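Local coordinates for protein amide synthase (Vibrio cholerae, PDB 1L5A) that probably forms an amide bond in the biosynthesis of vibriobactin, as a free-standing condensation enzyme of the nonribosomal peptide synthetase family, at residues S248-A253 / A383-S388; I362-R367 / Q391-R396; A169-S174 / W178-F183; L165-A170 / W264-A269. One frame throughout, in Å; residues are numbered along the deposited sequence.

Contact 1 (S248-A253 / A383-S388); sequences SAEPDA and ASYPQS
Glu-250, the first residue to leave helical geometry at the end of helix 234-249, faces Tyr-385, which lies just ahead of the Pro-386 N-cap of helix 387-409; the backbones stay well apart, the nearest CA atoms, those of Glu-250 and Ser-388, being 12.5 Å from each other. Two long side chains, approaching from opposite directions, close the distance between Glu-250 and Tyr-385. Both have CG anti to the backbone N (chi1 -158° for Glu-250, -170° for Tyr-385), and the glutamate stays extended beyond CG. Tyr-385 OH donates a weak hydrogen bond to Glu-250 OE1 at 3.0 Å. The carboxylate oxygen sits at the ring edge, near its plane, and the carboxylate itself is turned only 26° from the ring. Pro-386 CD lies 3.6 Å above one face of the Tyr-385 ring, offset toward the rim. On the other segment a type I turn, closed by Ala-253 N to Glu-250 O at 2.9 Å, carries the chain off the helix through Pro-251, whose fixed phi fits such a turn. The stronger partner of Glu-250 OE1 is His-393 NE2, so one oxygen serves both the imidazole and the phenol; this sharing probably stabilises a negative carboxylate and may draw positive charge onto the histidine.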
loop_
_atom_site.group_PDB
_atom_site.type_symbol
_atom_site.label_atom_id
_atom_site.label_comp_id
_atom_site.label_asym_id
_atom_site.label_seq_id
_atom_site.Cartn_x
_atom_site.Cartn_y
_atom_site.Cartn_z
ATOM N N SER A 248 -23.572 3.526 30.937
ATOM C CA SER A 248 -24.490 3.506 32.060
ATOM C C SER A 248 -25.300 2.219 32.045
ATOM O O SER A 248 -25.342 1.494 33.032
ATOM C CB SER A 248 -25.444 4.691 31.983
ATOM O OG SER A 248 -26.269 4.589 30.842
ATOM N N ALA A 249 -25.917 1.937 30.903
ATOM C CA ALA A 249 -26.765 0.763 30.720
ATOM C C ALA A 249 -26.148 -0.603 31.038
ATOM O O ALA A 249 -26.862 -1.526 31.430
ATOM C CB ALA A 249 -27.326 0.760 29.295
ATOM N N GLU A 250 -24.840 -0.745 30.872
ATOM C CA GLU A 250 -24.189 -2.027 31.142
ATOM C C GLU A 250 -22.698 -1.772 31.362
ATOM O O GLU A 250 -21.843 -2.330 30.687
ATOM C CB GLU A 250 -24.420 -2.986 29.954
ATOM C CG GLU A 250 -24.278 -4.482 30.279
ATOM C CD GLU A 250 -24.889 -5.384 29.204
ATOM O OE1 GLU A 250 -26.070 -5.163 28.855
ATOM O OE2 GLU A 250 -24.200 -6.314 28.712
ATOM N N PRO A 251 -22.375 -0.931 32.345
ATOM C CA PRO A 251 -20.993 -0.574 32.679
ATOM C C PRO A 251 -20.016 -1.743 32.821
ATOM O O PRO A 251 -18.835 -1.608 32.495
ATOM C CB PRO A 251 -21.147 0.208 33.981
ATOM C CG PRO A 251 -22.331 -0.463 34.620
ATOM C CD PRO A 251 -23.285 -0.572 33.447
ATOM N N ASP A 252 -20.500 -2.884 33.302
ATOM C CA ASP A 252 -19.640 -4.048 33.496
ATOM C C ASP A 252 -19.222 -4.767 32.215
ATOM O O ASP A 252 -18.424 -5.711 32.251
ATOM C CB ASP A 252 -20.314 -5.019 34.454
ATOM C CG ASP A 252 -20.616 -4.379 35.788
ATOM O OD1 ASP A 252 -19.684 -3.782 36.377
ATOM O OD2 ASP A 252 -21.779 -4.463 36.245
ATOM N N ALA A 253 -19.766 -4.324 31.084
ATOM C CA ALA A 253 -19.418 -4.905 29.795
ATOM C C ALA A 253 -18.406 -3.961 29.148
ATOM O O ALA A 253 -18.759 -2.921 28.599
ATOM C CB ALA A 253 -20.661 -5.045 28.922
ATOM N N ALA A 383 -31.653 -17.864 25.637
ATOM C CA ALA A 383 -30.890 -19.045 26.023
ATOM C C ALA A 383 -29.420 -18.703 26.297
ATOM O O ALA A 383 -28.652 -19.547 26.751
ATOM C CB ALA A 383 -30.976 -20.093 24.927
ATOM N N SER A 384 -29.023 -17.472 26.006
ATOM C CA SER A 384 -27.638 -17.068 26.238
ATOM C C SER A 384 -27.549 -15.607 26.667
ATOM O O SER A 384 -26.484 -14.991 26.582
ATOM C CB SER A 384 -26.803 -17.268 24.967
ATOM O OG SER A 384 -27.273 -16.432 23.914
ATOM N N TYR A 385 -28.670 -15.044 27.111
ATOM C CA TYR A 385 -28.683 -13.656 27.550
ATOM C C TYR A 385 -29.910 -13.467 28.428
ATOM O O TYR A 385 -31.013 -13.802 28.038
ATOM C CB TYR A 385 -28.735 -12.713 26.352
ATOM C CG TYR A 385 -28.513 -11.281 26.746
ATOM C CD1 TYR A 385 -27.225 -10.804 27.019
ATOM C CD2 TYR A 385 -29.589 -10.418 26.934
ATOM C CE1 TYR A 385 -27.016 -9.495 27.474
ATOM C CE2 TYR A 385 -29.387 -9.108 27.396
ATOM C CZ TYR A 385 -28.094 -8.662 27.661
ATOM O OH TYR A 385 -27.887 -7.378 28.108
ATOM N N PRO A 386 -29.728 -12.921 29.637
ATOM C CA PRO A 386 -30.831 -12.702 30.583
ATOM C C PRO A 386 -31.965 -11.833 30.071
ATOM O O PRO A 386 -31.753 -10.699 29.647
ATOM C CB PRO A 386 -30.127 -12.105 31.789
ATOM C CG PRO A 386 -28.976 -11.375 31.159
ATOM C CD PRO A 386 -28.474 -12.358 30.159
ATOM N N GLN A 387 -33.176 -12.376 30.131
ATOM C CA GLN A 387 -34.350 -11.659 29.668
ATOM C C GLN A 387 -34.584 -10.307 30.313
ATOM O O GLN A 387 -34.989 -9.369 29.636
ATOM C CB GLN A 387 -35.617 -12.495 29.848
ATOM C CG GLN A 387 -36.871 -11.671 29.542
ATOM C CD GLN A 387 -38.157 -12.441 29.695
ATOM O OE1 GLN A 387 -38.345 -13.170 30.669
ATOM N NE2 GLN A 387 -39.066 -12.269 28.739
ATOM N N SER A 388 -34.348 -10.196 31.615
ATOM C CA SER A 388 -34.591 -8.926 32.287
ATOM C C SER A 388 -33.705 -7.825 31.741
ATOM O O SER A 388 -34.180 -6.726 31.481
ATOM C CB SER A 388 -34.418 -9.057 33.808
ATOM O OG SER A 388 -33.142 -9.550 34.166
#

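Contact 2 (I362-R367 / Q391-R396); sequences INFTFR and QSHCER
Ile-362 points its CG1 branch anti to the backbone N (chi1 -172°) and runs straight on to CD1 (chi2 177°), which delivers that methyl to the imidazole of His-393. The side chains of Phe-364 and His-393 meet at about a right angle. Ile-362 CD1 approaches His-393 CD2 obliquely, with 3.2 Å between the modelled atoms. Phe-364 brings its edge over the His-393 ring: CZ stands 3.7 Å above the imidazole plane, near its centre. The two rings form a T-shaped pair, phenyl edge to imidazole face, with centroids 5.1 Å apart and planes at 73°. Alternation along the strand explains the pairing, because residues two apart face the same side, and bulky apolar groups suit that buried side. A histidine fits here because one face takes the phenyl edge while its nitrogens serve polar partners: NE2 bonds to Glu-250 and ND1 to Tyr-245 OH. Bonds at both nitrogens should limit its rotation, holding one face toward Phe-364. Strand 362-368 runs between antiparallel 374-381 and parallel 333-337, in the C-terminal half of a chloramphenicol-acetyltransferase-like fold. Helix 387-409 packs across this sheet, Phe-397 adding another edge-to-face pair with Phe-364, and helix 234-249 closes the same core through Leu-246 and Ala-249.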
loop_
_atom_site.group_PDB
_atom_site.type_symbol
_atom_site.label_atom_id
_atom_site.label_comp_id
_atom_site.label_asym_id
_atom_site.label_seq_id
_atom_site.Cartn_x
_atom_site.Cartn_y
_atom_site.Cartn_z
ATOM N N ILE A 362 -26.950 -10.356 23.315
ATOM C CA ILE A 362 -27.875 -9.295 22.977
ATOM C C ILE A 362 -27.298 -8.569 21.756
ATOM O O ILE A 362 -26.082 -8.431 21.610
ATOM C CB ILE A 362 -28.065 -8.319 24.137
ATOM C CG1 ILE A 362 -29.203 -7.346 23.798
ATOM C CG2 ILE A 362 -26.768 -7.582 24.410
ATOM C CD1 ILE A 362 -29.539 -6.368 24.878
ATOM N N ASN A 363 -28.181 -8.121 20.876
ATOM C CA ASN A 363 -27.789 -7.467 19.632
ATOM C C ASN A 363 -28.542 -6.140 19.411
ATOM O O ASN A 363 -29.768 -6.068 19.575
ATOM C CB ASN A 363 -28.093 -8.440 18.494
ATOM C CG ASN A 363 -27.505 -8.015 17.167
ATOM O OD1 ASN A 363 -26.485 -8.561 16.727
ATOM N ND2 ASN A 363 -28.147 -7.049 16.509
ATOM N N PHE A 364 -27.808 -5.086 19.071
ATOM C CA PHE A 364 -28.425 -3.799 18.790
ATOM C C PHE A 364 -28.276 -3.614 17.294
ATOM O O PHE A 364 -27.168 -3.663 16.765
ATOM C CB PHE A 364 -27.724 -2.664 19.547
ATOM C CG PHE A 364 -27.778 -2.827 21.031
ATOM C CD1 PHE A 364 -26.649 -3.217 21.744
ATOM C CD2 PHE A 364 -28.985 -2.690 21.705
ATOM C CE1 PHE A 364 -26.720 -3.481 23.112
ATOM C CE2 PHE A 364 -29.066 -2.951 23.072
ATOM C CZ PHE A 364 -27.933 -3.351 23.778
ATOM N N THR A 365 -29.391 -3.431 16.606
ATOM C CA THR A 365 -29.340 -3.263 15.171
ATOM C C THR A 365 -30.014 -1.992 14.689
ATOM O O THR A 365 -31.079 -1.604 15.157
ATOM C CB THR A 365 -29.951 -4.465 14.468
ATOM O OG1 THR A 365 -28.980 -5.516 14.417
ATOM C CG2 THR A 365 -30.386 -4.101 13.060
ATOM N N PHE A 366 -29.358 -1.325 13.756
ATOM C CA PHE A 366 -29.915 -0.109 13.209
ATOM C C PHE A 366 -30.138 -0.333 11.724
ATOM O O PHE A 366 -29.182 -0.523 10.968
ATOM C CB PHE A 366 -28.961 1.053 13.436
ATOM C CG PHE A 366 -28.922 1.539 14.855
ATOM C CD1 PHE A 366 -27.914 1.130 15.719
ATOM C CD2 PHE A 366 -29.878 2.451 15.320
ATOM C CE1 PHE A 366 -27.848 1.632 17.042
ATOM C CE2 PHE A 366 -29.823 2.955 16.625
ATOM C CZ PHE A 366 -28.804 2.545 17.489
ATOM N N ARG A 367 -31.401 -0.359 11.311
ATOM C CA ARG A 367 -31.708 -0.549 9.904
ATOM C C ARG A 367 -32.346 0.708 9.348
ATOM O O ARG A 367 -33.222 1.313 9.971
ATOM C CB ARG A 367 -32.619 -1.767 9.681
ATOM C CG ARG A 367 -33.432 -2.216 10.902
ATOM C CD ARG A 367 -34.329 -3.430 10.589
ATOM N NE ARG A 367 -35.576 -3.014 9.956
ATOM C CZ ARG A 367 -36.625 -2.527 10.614
ATOM N NH1 ARG A 367 -36.586 -2.410 11.937
ATOM N NH2 ARG A 367 -37.702 -2.123 9.943
ATOM N N GLN A 391 -35.058 -6.654 28.732
ATOM C CA GLN A 391 -36.210 -5.799 29.052
ATOM C C GLN A 391 -35.700 -4.377 29.274
ATOM O O GLN A 391 -36.148 -3.416 28.642
ATOM C CB GLN A 391 -36.893 -6.238 30.356
ATOM C CG GLN A 391 -37.508 -7.631 30.389
ATOM C CD GLN A 391 -38.925 -7.680 29.840
ATOM O OE1 GLN A 391 -39.536 -8.746 29.797
ATOM N NE2 GLN A 391 -39.451 -6.526 29.418
ATOM N N SER A 392 -34.757 -4.262 30.199
ATOM C CA SER A 392 -34.160 -2.993 30.561
ATOM C C SER A 392 -33.641 -2.204 29.346
ATOM O O SER A 392 -33.893 -0.995 29.236
ATOM C CB SER A 392 -33.031 -3.249 31.570
ATOM O OG SER A 392 -32.513 -2.041 32.090
ATOM N N HIS A 393 -32.925 -2.883 28.442
ATOM C CA HIS A 393 -32.378 -2.217 27.259
ATOM C C HIS A 393 -33.493 -1.669 26.392
ATOM O O HIS A 393 -33.393 -0.545 25.887
ATOM C CB HIS A 393 -31.484 -3.155 26.424
ATOM C CG HIS A 393 -30.105 -3.347 26.986
ATOM N ND1 HIS A 393 -29.196 -2.317 27.097
ATOM C CD2 HIS A 393 -29.478 -4.453 27.462
ATOM C CE1 HIS A 393 -28.069 -2.779 27.616
ATOM N NE2 HIS A 393 -28.213 -4.073 27.844
ATOM N N CYS A 394 -34.567 -2.438 26.228
ATOM C CA CYS A 394 -35.665 -1.963 25.392
ATOM C C CYS A 394 -36.321 -0.698 25.917
ATOM O O CYS A 394 -36.999 0.007 25.178
ATOM C CB CYS A 394 -36.717 -3.042 25.219
ATOM S SG CYS A 394 -36.194 -4.357 24.141
ATOM N N GLU A 395 -36.131 -0.402 27.194
ATOM C CA GLU A 395 -36.727 0.803 27.744
ATOM C C GLU A 395 -35.673 1.908 27.840
ATOM O O GLU A 395 -35.965 3.073 27.571
ATOM C CB GLU A 395 -37.344 0.514 29.132
ATOM N N ARG A 396 -34.442 1.535 28.187
ATOM C CA ARG A 396 -33.383 2.521 28.344
ATOM C C ARG A 396 -32.738 3.049 27.046
ATOM O O ARG A 396 -32.494 4.253 26.922
ATOM C CB ARG A 396 -32.303 1.971 29.301
#

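Contact 3 (A169-S174 / W178-F183); sequences AAYLTS and WQDKQF
Tyr-171 and Asp-180 supply the side-chain hydrogen bond between the segments. Tyr-171 OH donates at 2.6 Å to Asp-180 OD2, which accepts through its anti lone pair, the one pointing away from the other carboxylate oxygen. The tyrosine reaches across because CG is anti to the backbone N (chi1 162°); OD2 lies at its ring edge, in plane, while the carboxylate is twisted 37° from the ring. Asp-180 OD1 is engaged separately in a salt bridge to Arg-176, so both oxygens of this buried acid are held, and a short, ionisable side chain fits the place.

A second set of bonds finishes the first helix. Thr-173 OG1 turns back to Ala-170 O at 3.0 Å, from above the carbonyl plane (42° out of it). Tyr-171 O is gripped twice, by Ser-174 N at 3.1 Å and Ser-174 OG at 2.9 Å. The result is a tight helix-to-helix junction: helix 161-172 ends and helix 175-189 starts almost at once, with Ser-174 as N-cap, a common serine role, its hydroxyl also weakly bonded to Tyr-177 N.

Packing is the third kind. The indole of Trp-178 lies obliquely beside the junction, its CE3 3.9 Å from Ser-174 O. Beyond it lies the second subunit, whose Arg-303 packs on Trp-178 and whose Trp-264 NE1 bonds to Thr-173 O.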
loop_
_atom_site.group_PDB
_atom_site.type_symbol
_atom_site.label_atom_id
_atom_site.label_comp_id
_atom_site.label_asym_id
_atom_site.label_seq_id
_atom_site.Cartn_x
_atom_site.Cartn_y
_atom_site.Cartn_z
ATOM N N ALA A 169 -4.563 -14.958 -0.061
ATOM C CA ALA A 169 -3.342 -15.743 0.097
ATOM C C ALA A 169 -2.117 -14.832 0.280
ATOM O O ALA A 169 -1.283 -15.051 1.167
ATOM C CB ALA A 169 -3.140 -16.633 -1.115
ATOM N N ALA A 170 -2.021 -13.816 -0.567
ATOM C CA ALA A 170 -0.919 -12.878 -0.521
ATOM C C ALA A 170 -0.889 -12.152 0.821
ATOM O O ALA A 170 0.190 -11.899 1.380
ATOM C CB ALA A 170 -1.043 -11.858 -1.679
ATOM N N TYR A 171 -2.071 -11.802 1.325
ATOM C CA TYR A 171 -2.180 -11.105 2.608
ATOM C C TYR A 171 -1.678 -11.963 3.770
ATOM O O TYR A 171 -1.008 -11.457 4.674
ATOM C CB TYR A 171 -3.625 -10.721 2.904
ATOM C CG TYR A 171 -3.833 -10.414 4.362
ATOM C CD1 TYR A 171 -3.426 -9.192 4.894
ATOM C CD2 TYR A 171 -4.383 -11.372 5.235
ATOM C CE1 TYR A 171 -3.551 -8.911 6.248
ATOM C CE2 TYR A 171 -4.515 -11.113 6.609
ATOM C CZ TYR A 171 -4.093 -9.868 7.111
ATOM O OH TYR A 171 -4.202 -9.563 8.454
ATOM N N LEU A 172 -2.021 -13.253 3.743
ATOM C CA LEU A 172 -1.611 -14.175 4.796
ATOM C C LEU A 172 -0.107 -14.368 4.909
ATOM O O LEU A 172 0.384 -14.825 5.947
ATOM C CB LEU A 172 -2.262 -15.544 4.591
ATOM C CG LEU A 172 -3.754 -15.593 4.899
ATOM C CD1 LEU A 172 -4.201 -17.018 4.728
ATOM C CD2 LEU A 172 -4.051 -15.082 6.331
ATOM N N THR A 173 0.614 -14.046 3.836
ATOM C CA THR A 173 2.067 -14.178 3.821
ATOM C C THR A 173 2.740 -12.820 3.859
ATOM O O THR A 173 3.954 -12.740 3.882
ATOM C CB THR A 173 2.573 -14.903 2.560
ATOM O OG1 THR A 173 2.059 -14.241 1.395
ATOM C CG2 THR A 173 2.151 -16.379 2.571
ATOM N N SER A 174 1.953 -11.757 3.886
ATOM C CA SER A 174 2.497 -10.408 3.910
ATOM C C SER A 174 2.940 -9.959 5.299
ATOM O O SER A 174 2.571 -10.560 6.307
ATOM C CB SER A 174 1.451 -9.416 3.397
ATOM O OG SER A 174 0.562 -9.042 4.439
ATOM N N TRP A 178 1.497 -9.854 9.903
ATOM C CA TRP A 178 2.183 -9.799 11.172
ATOM C C TRP A 178 2.002 -8.510 11.947
ATOM O O TRP A 178 1.991 -8.522 13.180
ATOM C CB TRP A 178 3.640 -10.196 11.005
ATOM C CG TRP A 178 3.731 -11.630 11.386
ATOM C CD1 TRP A 178 3.584 -12.149 12.654
ATOM C CD2 TRP A 178 3.783 -12.751 10.507
ATOM N NE1 TRP A 178 3.530 -13.523 12.612
ATOM C CE2 TRP A 178 3.648 -13.922 11.307
ATOM C CE3 TRP A 178 3.922 -12.887 9.132
ATOM C CZ2 TRP A 178 3.652 -15.206 10.766
ATOM C CZ3 TRP A 178 3.925 -14.164 8.590
ATOM C CH2 TRP A 178 3.791 -15.307 9.409
ATOM N N GLN A 179 1.820 -7.400 11.247
ATOM C CA GLN A 179 1.562 -6.160 11.956
ATOM C C GLN A 179 0.185 -6.306 12.598
ATOM O O GLN A 179 -0.044 -5.841 13.712
ATOM C CB GLN A 179 1.529 -4.977 11.004
ATOM C CG GLN A 179 2.868 -4.620 10.423
ATOM C CD GLN A 179 2.736 -3.767 9.179
ATOM O OE1 GLN A 179 1.867 -2.883 9.100
ATOM N NE2 GLN A 179 3.602 -4.021 8.195
ATOM N N ASP A 180 -0.734 -6.951 11.888
ATOM C CA ASP A 180 -2.077 -7.121 12.410
ATOM C C ASP A 180 -2.048 -7.982 13.674
ATOM O O ASP A 180 -2.564 -7.564 14.712
ATOM C CB ASP A 180 -3.015 -7.719 11.341
ATOM C CG ASP A 180 -3.417 -6.693 10.271
ATOM O OD1 ASP A 180 -3.323 -5.468 10.532
ATOM O OD2 ASP A 180 -3.849 -7.114 9.175
ATOM N N LYS A 181 -1.437 -9.163 13.603
ATOM C CA LYS A 181 -1.348 -10.017 14.781
ATOM C C LYS A 181 -0.779 -9.199 15.935
ATOM O O LYS A 181 -1.302 -9.215 17.053
ATOM C CB LYS A 181 -0.432 -11.201 14.515
ATOM C CG LYS A 181 -0.096 -11.992 15.754
ATOM C CD LYS A 181 0.612 -13.270 15.384
ATOM C CE LYS A 181 0.962 -14.079 16.610
ATOM N NZ LYS A 181 1.431 -15.438 16.213
ATOM N N GLN A 182 0.300 -8.481 15.643
ATOM C CA GLN A 182 0.964 -7.628 16.620
ATOM C C GLN A 182 -0.064 -6.720 17.301
ATOM O O GLN A 182 -0.178 -6.691 18.526
ATOM C CB GLN A 182 2.017 -6.770 15.911
ATOM C CG GLN A 182 2.883 -5.936 16.835
ATOM C CD GLN A 182 3.848 -6.788 17.644
ATOM O OE1 GLN A 182 3.486 -7.861 18.142
ATOM N NE2 GLN A 182 5.085 -6.308 17.787
ATOM N N PHE A 183 -0.833 -6.006 16.485
ATOM C CA PHE A 183 -1.827 -5.078 16.979
ATOM C C PHE A 183 -2.926 -5.670 17.868
ATOM O O PHE A 183 -3.244 -5.090 18.917
ATOM C CB PHE A 183 -2.462 -4.332 15.805
ATOM C CG PHE A 183 -3.696 -3.554 16.175
ATOM C CD1 PHE A 183 -3.604 -2.239 16.590
ATOM C CD2 PHE A 183 -4.956 -4.165 16.145
ATOM C CE1 PHE A 183 -4.743 -1.532 16.974
ATOM C CE2 PHE A 183 -6.096 -3.475 16.526
ATOM C CZ PHE A 183 -5.991 -2.151 16.945
#

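Contact 4 (L165-A170 / W264-A269); sequences LEEEAA and WGSVAA
Glu-167 reaches from helix 161-172 to Ser-266 and Val-267 in the loop between strands 255-260 and 277-282, and its carboxylate makes the close part of the contact. With CG anti to the backbone N (chi1 -170°) and the chain extended beyond it, the side chain has the length needed to span the gap. Val-267 N donates to Glu-167 OE1 at 3.0 Å, nearly straight at 163°, into the syn lone pair on the side of the other oxygen. The hydroxyl of Ser-266 is modelled as donating to Glu-167 OE2, though the separation is too short to be trusted. One carboxylate thus probably takes consecutive donors, a side-chain hydroxyl and a main-chain N-H, where the loop enters the 3-10 segment 267-269. Ser-266 OG in turn probably accepts from Ala-268 N, making an ST turn, which would suit a serine here. The Val-267 side chain runs antiparallel alongside that of Glu-167, its CG1 3.4 Å from Glu-167 OE1, while also packing on Tyr-164.

Elsewhere the contact is loose. The helix face carrying Glu-166, Ala-169 and Ala-170 is exposed to solvent. Gly-265 is exposed too, with a positive phi (63°) that most residues avoid. Trp-264, one step earlier, takes no part in the contact with the helix; its indole makes a cation-pi pair with Arg-303 and stacks on His-175 of the third subunit.

Arg-310 completes the polar site with salt bridges to Glu-167 OE2 and Glu-168. Together with the N-H of Val-267, it would be expected to keep Glu-167 ionised, tying the loop to the helix electrostatically.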
loop_
_atom_site.group_PDB
_atom_site.type_symbol
_atom_site.label_atom_id
_atom_site.label_comp_id
_atom_site.label_asym_id
_atom_site.label_seq_id
_atom_site.Cartn_x
_atom_site.Cartn_y
_atom_site.Cartn_z
ATOM N N LEU A 165 -9.260 -15.307 -3.548
ATOM C CA LEU A 165 -8.405 -16.264 -2.878
ATOM C C LEU A 165 -6.964 -15.833 -2.985
ATOM O O LEU A 165 -6.222 -15.869 -1.999
ATOM C CB LEU A 165 -8.565 -17.651 -3.480
ATOM C CG LEU A 165 -9.908 -18.272 -3.150
ATOM C CD1 LEU A 165 -9.885 -19.701 -3.625
ATOM C CD2 LEU A 165 -10.167 -18.196 -1.634
ATOM N N GLU A 166 -6.568 -15.436 -4.189
ATOM C CA GLU A 166 -5.198 -14.995 -4.416
ATOM C C GLU A 166 -4.859 -13.804 -3.529
ATOM O O GLU A 166 -3.820 -13.781 -2.857
ATOM C CB GLU A 166 -5.006 -14.611 -5.872
ATOM C CG GLU A 166 -4.805 -15.786 -6.792
ATOM C CD GLU A 166 -5.048 -15.408 -8.237
ATOM O OE1 GLU A 166 -5.116 -14.181 -8.542
ATOM O OE2 GLU A 166 -5.171 -16.342 -9.059
ATOM N N GLU A 167 -5.741 -12.814 -3.521
ATOM C CA GLU A 167 -5.505 -11.646 -2.699
ATOM C C GLU A 167 -5.359 -12.083 -1.227
ATOM O O GLU A 167 -4.397 -11.698 -0.556
ATOM C CB GLU A 167 -6.655 -10.638 -2.882
ATOM C CG GLU A 167 -6.396 -9.278 -2.267
ATOM C CD GLU A 167 -7.624 -8.412 -2.272
ATOM O OE1 GLU A 167 -7.844 -7.668 -3.246
ATOM O OE2 GLU A 167 -8.397 -8.493 -1.297
ATOM N N GLU A 168 -6.282 -12.919 -0.749
ATOM C CA GLU A 168 -6.249 -13.372 0.634
ATOM C C GLU A 168 -4.979 -14.160 0.912
ATOM O O GLU A 168 -4.375 -14.040 1.990
ATOM C CB GLU A 168 -7.489 -14.217 0.962
ATOM C CG GLU A 168 -7.640 -14.621 2.459
ATOM C CD GLU A 168 -7.939 -13.443 3.412
ATOM O OE1 GLU A 168 -8.086 -12.295 2.949
ATOM O OE2 GLU A 168 -8.033 -13.666 4.638
ATOM N N ALA A 169 -4.563 -14.958 -0.061
ATOM C CA ALA A 169 -3.342 -15.743 0.097
ATOM C C ALA A 169 -2.117 -14.832 0.280
ATOM O O ALA A 169 -1.283 -15.051 1.167
ATOM C CB ALA A 169 -3.140 -16.633 -1.115
ATOM N N ALA A 170 -2.021 -13.816 -0.567
ATOM C CA ALA A 170 -0.919 -12.878 -0.521
ATOM C C ALA A 170 -0.889 -12.152 0.821
ATOM O O ALA A 170 0.190 -11.899 1.380
ATOM C CB ALA A 170 -1.043 -11.858 -1.679
ATOM N N TRP A 264 -13.442 -3.311 2.270
ATOM C CA TRP A 264 -12.688 -2.077 2.092
ATOM C C TRP A 264 -11.335 -2.250 1.407
ATOM O O TRP A 264 -10.480 -3.005 1.866
ATOM C CB TRP A 264 -12.509 -1.409 3.449
ATOM C CG TRP A 264 -11.792 -0.116 3.393
ATOM C CD1 TRP A 264 -11.797 0.786 2.371
ATOM C CD2 TRP A 264 -10.981 0.446 4.426
ATOM N NE1 TRP A 264 -11.036 1.882 2.701
ATOM C CE2 TRP A 264 -10.521 1.702 3.958
ATOM C CE3 TRP A 264 -10.596 0.013 5.704
ATOM C CZ2 TRP A 264 -9.691 2.531 4.724
ATOM C CZ3 TRP A 264 -9.771 0.834 6.464
ATOM C CH2 TRP A 264 -9.327 2.083 5.969
ATOM N N GLY A 265 -11.157 -1.549 0.290
ATOM C CA GLY A 265 -9.914 -1.641 -0.452
ATOM C C GLY A 265 -9.583 -3.009 -1.016
ATOM O O GLY A 265 -8.460 -3.233 -1.442
ATOM N N SER A 266 -10.555 -3.919 -1.066
ATOM C CA SER A 266 -10.292 -5.267 -1.558
ATOM C C SER A 266 -11.124 -5.693 -2.760
ATOM O O SER A 266 -12.206 -5.162 -3.024
ATOM C CB SER A 266 -10.513 -6.277 -0.428
ATOM O OG SER A 266 -10.563 -7.605 -0.921
ATOM N N VAL A 267 -10.623 -6.683 -3.480
ATOM C CA VAL A 267 -11.350 -7.171 -4.635
ATOM C C VAL A 267 -12.649 -7.828 -4.161
ATOM O O VAL A 267 -13.560 -8.079 -4.945
ATOM C CB VAL A 267 -10.484 -8.158 -5.433
ATOM C CG1 VAL A 267 -10.341 -9.465 -4.671
ATOM C CG2 VAL A 267 -11.065 -8.341 -6.823
ATOM N N ALA A 268 -12.735 -8.078 -2.860
ATOM C CA ALA A 268 -13.919 -8.684 -2.269
ATOM C C ALA A 268 -15.072 -7.706 -2.430
ATOM O O ALA A 268 -16.238 -8.065 -2.259
ATOM C CB ALA A 268 -13.681 -8.981 -0.770
ATOM N N ALA A 269 -14.749 -6.458 -2.749
ATOM C CA ALA A 269 -15.796 -5.463 -2.922
ATOM C C ALA A 269 -16.588 -5.798 -4.171
ATOM O O ALA A 269 -17.666 -5.249 -4.393
ATOM C CB ALA A 269 -15.205 -4.082 -3.045
#

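Contacts 1 and 2 adjoin, their centres 10 Å apart, and are joined by the bond from Glu-250 OE1 to His-393 NE2 (2.6 Å); Tyr-385 CZ also packs on Ile-362 CB at 3.5 Å. Contacts 3 and 4 form the other cluster, 13 Å between centres, sharing Ala-169 and Ala-170 of helix 161-172. The clusters are distant: contacts 1 and 4 have centres 37 Å apart, contacts 2 and 4 34 Å, each pair across the chain's centre. Contacts 3 and 4 meet again between copies of the protein. None of the four contains the HHxxxDG active-site motif of condensation domains, which begins at the end of strand 117-125, so the contacts appear to be structural.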